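Local coordinates for protein phytochromobilin synthase (Solanum lycopersicum, PDB 6KME) that probably reduces biliverdin IX alpha, which it binds, to phytochromobilin in a ferredoxin-dependent reaction, a step in the biosynthesis of the phytochrome chromophore, at residues A227-R230 against Y231-R235. The protein carries 1 engineered substitution. Residues are numbered along the deposited sequence; the frame is centred on the assembly and turned at random.
Sequences AQHR and YLTWR. With BLA (biliverdine IX alpha), chain B.
Thr233 grips the carbonyl oxygen of His229 one helical turn back with two donors: its OG1 lies 2.8 Å from His229 O, and its backbone N bonds to the same oxygen from the opposite face of the carbonyl plane. A hydroxyl on the beta carbon suits this place: at chi1 -65° OG1 sits beside the backbone N and folds back onto His229 O. The same OG1 lies over one face of the His229 imidazole, whose nitrogens are both hydrogen-bonded, ND1 with Tyr277 OH and NE2 with Val266 O. Leu232 CD1 crosses Gln228 CG at a slant, 4.1 Å away.

The two residues that follow, Trp234 and Arg235, line the biliverdin pocket. Trp234's flat indole stacks on Phe174 and sets its edge to the bilin, NE1 3.7 Å from OB. Arginine is long enough to pack CD 3.7 Å from vinyl carbon CAB while its guanidinium lays a face over methyl CMB; NH1 donates to Tyr231 OH (3.0 Å), itself hydrogen-bonded with Asn131 OD1, and NH2 forms a salt bridge with Asp239. Shortening Arg235 to an alanine would probably leave Asp239 without its cationic mate and open a gap beside the vinyl.

Helix 218-238 packs Gln228, Tyr231 and Leu232 against Phe103 of strand 96-104, with Thr233 touching helix 274-277.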
loop_
_atom_site.group_PDB
_atom_site.type_symbol
_atom_site.label_atom_id
_atom_site.label_comp_id
_atom_site.label_asym_id
_atom_site.label_seq_id
_atom_site.Cartn_x
_atom_site.Cartn_y
_atom_site.Cartn_z
ATOM N N ALA A 227 7.852 -12.885 -3.640
ATOM C CA ALA A 227 6.842 -11.961 -4.150
ATOM C C ALA A 227 6.662 -10.764 -3.222
ATOM O O ALA A 227 6.565 -9.620 -3.687
ATOM C CB ALA A 227 5.509 -12.696 -4.356
ATOM N N GLN A 228 6.623 -11.004 -1.906
ATOM C CA GLN A 228 6.536 -9.898 -0.959
ATOM C C GLN A 228 7.806 -9.049 -0.972
ATOM O O GLN A 228 7.726 -7.814 -0.936
ATOM C CB GLN A 228 6.261 -10.409 0.465
ATOM C CG GLN A 228 6.072 -9.251 1.458
ATOM C CD GLN A 228 5.623 -9.664 2.864
ATOM O OE1 GLN A 228 5.805 -8.908 3.816
ATOM N NE2 GLN A 228 5.012 -10.844 2.989
ATOM N N HIS A 229 8.984 -9.687 -1.017
ATOM C CA HIS A 229 10.237 -8.930 -1.027
ATOM C C HIS A 229 10.332 -8.039 -2.261
ATOM O O HIS A 229 10.744 -6.875 -2.166
ATOM C CB HIS A 229 11.439 -9.874 -0.958
ATOM C CG HIS A 229 12.752 -9.156 -0.906
ATOM N ND1 HIS A 229 13.648 -9.163 -1.953
ATOM C CD2 HIS A 229 13.305 -8.378 0.054
ATOM C CE1 HIS A 229 14.703 -8.436 -1.634
ATOM N NE2 HIS A 229 14.519 -7.947 -0.421
ATOM N N ARG A 230 9.938 -8.568 -3.424
ATOM C CA ARG A 230 9.919 -7.772 -4.647
ATOM C C ARG A 230 9.006 -6.559 -4.506
ATOM O O ARG A 230 9.360 -5.451 -4.925
ATOM C CB ARG A 230 9.477 -8.654 -5.821
ATOM C CG ARG A 230 9.373 -7.930 -7.188
ATOM C CD ARG A 230 8.964 -8.939 -8.289
ATOM N NE ARG A 230 8.566 -8.274 -9.528
ATOM C CZ ARG A 230 7.313 -7.927 -9.831
ATOM N NH1 ARG A 230 6.323 -8.194 -8.985
ATOM N NH2 ARG A 230 7.043 -7.319 -10.988
ATOM N N TYR A 231 7.828 -6.753 -3.908
ATOM C CA TYR A 231 6.889 -5.656 -3.672
ATOM C C TYR A 231 7.485 -4.603 -2.743
ATOM O O TYR A 231 7.398 -3.402 -3.017
ATOM C CB TYR A 231 5.590 -6.226 -3.098
ATOM C CG TYR A 231 4.586 -5.222 -2.565
ATOM C CD1 TYR A 231 3.501 -4.818 -3.342
ATOM C CD2 TYR A 231 4.687 -4.716 -1.263
ATOM C CE1 TYR A 231 2.560 -3.922 -2.861
ATOM C CE2 TYR A 231 3.758 -3.813 -0.772
ATOM C CZ TYR A 231 2.688 -3.427 -1.574
ATOM O OH TYR A 231 1.748 -2.538 -1.102
ATOM N N LEU A 232 8.077 -5.032 -1.620
ATOM C CA LEU A 232 8.708 -4.082 -0.703
ATOM C C LEU A 232 9.862 -3.360 -1.383
ATOM O O LEU A 232 10.114 -2.175 -1.119
ATOM C CB LEU A 232 9.231 -4.808 0.549
ATOM C CG LEU A 232 8.190 -5.550 1.383
ATOM C CD1 LEU A 232 8.872 -6.402 2.474
ATOM C CD2 LEU A 232 7.206 -4.550 1.980
ATOM N N THR A 233 10.598 -4.071 -2.229
ATOM C CA THR A 233 11.744 -3.466 -2.890
ATOM C C THR A 233 11.294 -2.380 -3.859
ATOM O O THR A 233 11.876 -1.286 -3.891
ATOM C CB THR A 233 12.550 -4.538 -3.615
ATOM O OG1 THR A 233 13.109 -5.450 -2.659
ATOM C CG2 THR A 233 13.670 -3.896 -4.419
ATOM N N TRP A 234 10.252 -2.662 -4.648
ATOM C CA TRP A 234 9.709 -1.644 -5.548
ATOM C C TRP A 234 9.289 -0.401 -4.775
ATOM O O TRP A 234 9.727 0.717 -5.083
ATOM C CB TRP A 234 8.521 -2.200 -6.338
ATOM C CG TRP A 234 7.754 -1.103 -7.016
ATOM C CD1 TRP A 234 6.589 -0.518 -6.585
ATOM C CD2 TRP A 234 8.128 -0.409 -8.221
ATOM N NE1 TRP A 234 6.211 0.483 -7.458
ATOM C CE2 TRP A 234 7.133 0.563 -8.471
ATOM C CE3 TRP A 234 9.193 -0.539 -9.122
ATOM C CZ2 TRP A 234 7.182 1.420 -9.583
ATOM C CZ3 TRP A 234 9.237 0.314 -10.236
ATOM C CH2 TRP A 234 8.237 1.277 -10.448
ATOM N N ARG A 235 8.451 -0.582 -3.749
ATOM C CA ARG A 235 7.901 0.563 -3.032
ATOM C C ARG A 235 8.974 1.313 -2.262
ATOM O O ARG A 235 8.956 2.550 -2.217
ATOM C CB ARG A 235 6.764 0.108 -2.105
ATOM C CG ARG A 235 5.524 -0.377 -2.864
ATOM C CD ARG A 235 4.277 -0.434 -1.976
ATOM N NE ARG A 235 3.873 0.907 -1.558
ATOM C CZ ARG A 235 2.964 1.154 -0.622
ATOM N NH1 ARG A 235 2.343 0.143 -0.010
ATOM N NH2 ARG A 235 2.674 2.406 -0.300
HETATM C CHA BLA B . 1.012 10.684 -5.965
HETATM N NA BLA B . 0.854 8.226 -5.154
HETATM C C1A BLA B . 0.794 9.194 -6.170
HETATM C C2A BLA B . 0.507 8.495 -7.424
HETATM C C3A BLA B . 0.405 7.069 -7.110
HETATM C C4A BLA B . 0.626 6.929 -5.699
HETATM C CMA BLA B . 0.101 5.893 -8.041
HETATM C CAA BLA B . 0.393 9.234 -8.787
HETATM C CBA BLA B . 1.775 9.498 -9.321
HETATM C CGA BLA B . 2.268 8.295 -10.205
HETATM O O1A BLA B . 1.473 8.029 -11.057
HETATM O O2A BLA B . 3.338 7.874 -9.875
HETATM C CHB BLA B . 0.601 5.654 -4.845
HETATM N NB BLA B . 1.743 3.994 -6.204
HETATM C C1B BLA B . 1.196 4.402 -4.965
HETATM C C2B BLA B . 1.057 3.020 -4.195
HETATM C C3B BLA B . 1.739 2.023 -4.883
HETATM C C4B BLA B . 2.243 2.657 -6.181
HETATM C CMB BLA B . 0.482 2.993 -2.791
HETATM O OB BLA B . 2.960 2.227 -7.070
HETATM C CAB BLA B . 2.061 0.553 -4.768
HETATM C CBB BLA B . 2.795 -0.366 -5.436
HETATM N NC BLA B . 1.875 9.620 -0.843
HETATM C C1C BLA B . 1.863 8.618 0.154
HETATM C C2C BLA B . 2.533 9.250 1.381
HETATM C C3C BLA B . 2.884 10.556 1.036
HETATM C C4C BLA B . 2.462 10.831 -0.428
HETATM C CMC BLA B . 2.687 8.404 2.651
HETATM O OC BLA B . 1.366 7.541 -0.134
HETATM C CAC BLA B . 3.562 11.539 1.922
HETATM C CBC BLA B . 4.481 11.422 2.907
HETATM C CHD BLA B . 2.542 11.877 -1.308
HETATM N ND BLA B . 1.699 10.882 -3.547
HETATM C C1D BLA B . 2.168 11.865 -2.780
HETATM C C2D BLA B . 2.334 13.168 -3.542
HETATM C C3D BLA B . 1.923 12.922 -4.839
HETATM C C4D BLA B . 1.495 11.427 -4.900
HETATM C CMD BLA B . 2.866 14.405 -2.842
HETATM C CAD BLA B . 1.843 13.809 -6.088
HETATM C CBD BLA B . 3.197 14.162 -6.673
HETATM C CGD BLA B . 3.974 12.951 -7.355
HETATM O O1D BLA B . 5.121 12.878 -6.951
HETATM O O2D BLA B . 3.299 12.317 -8.156
#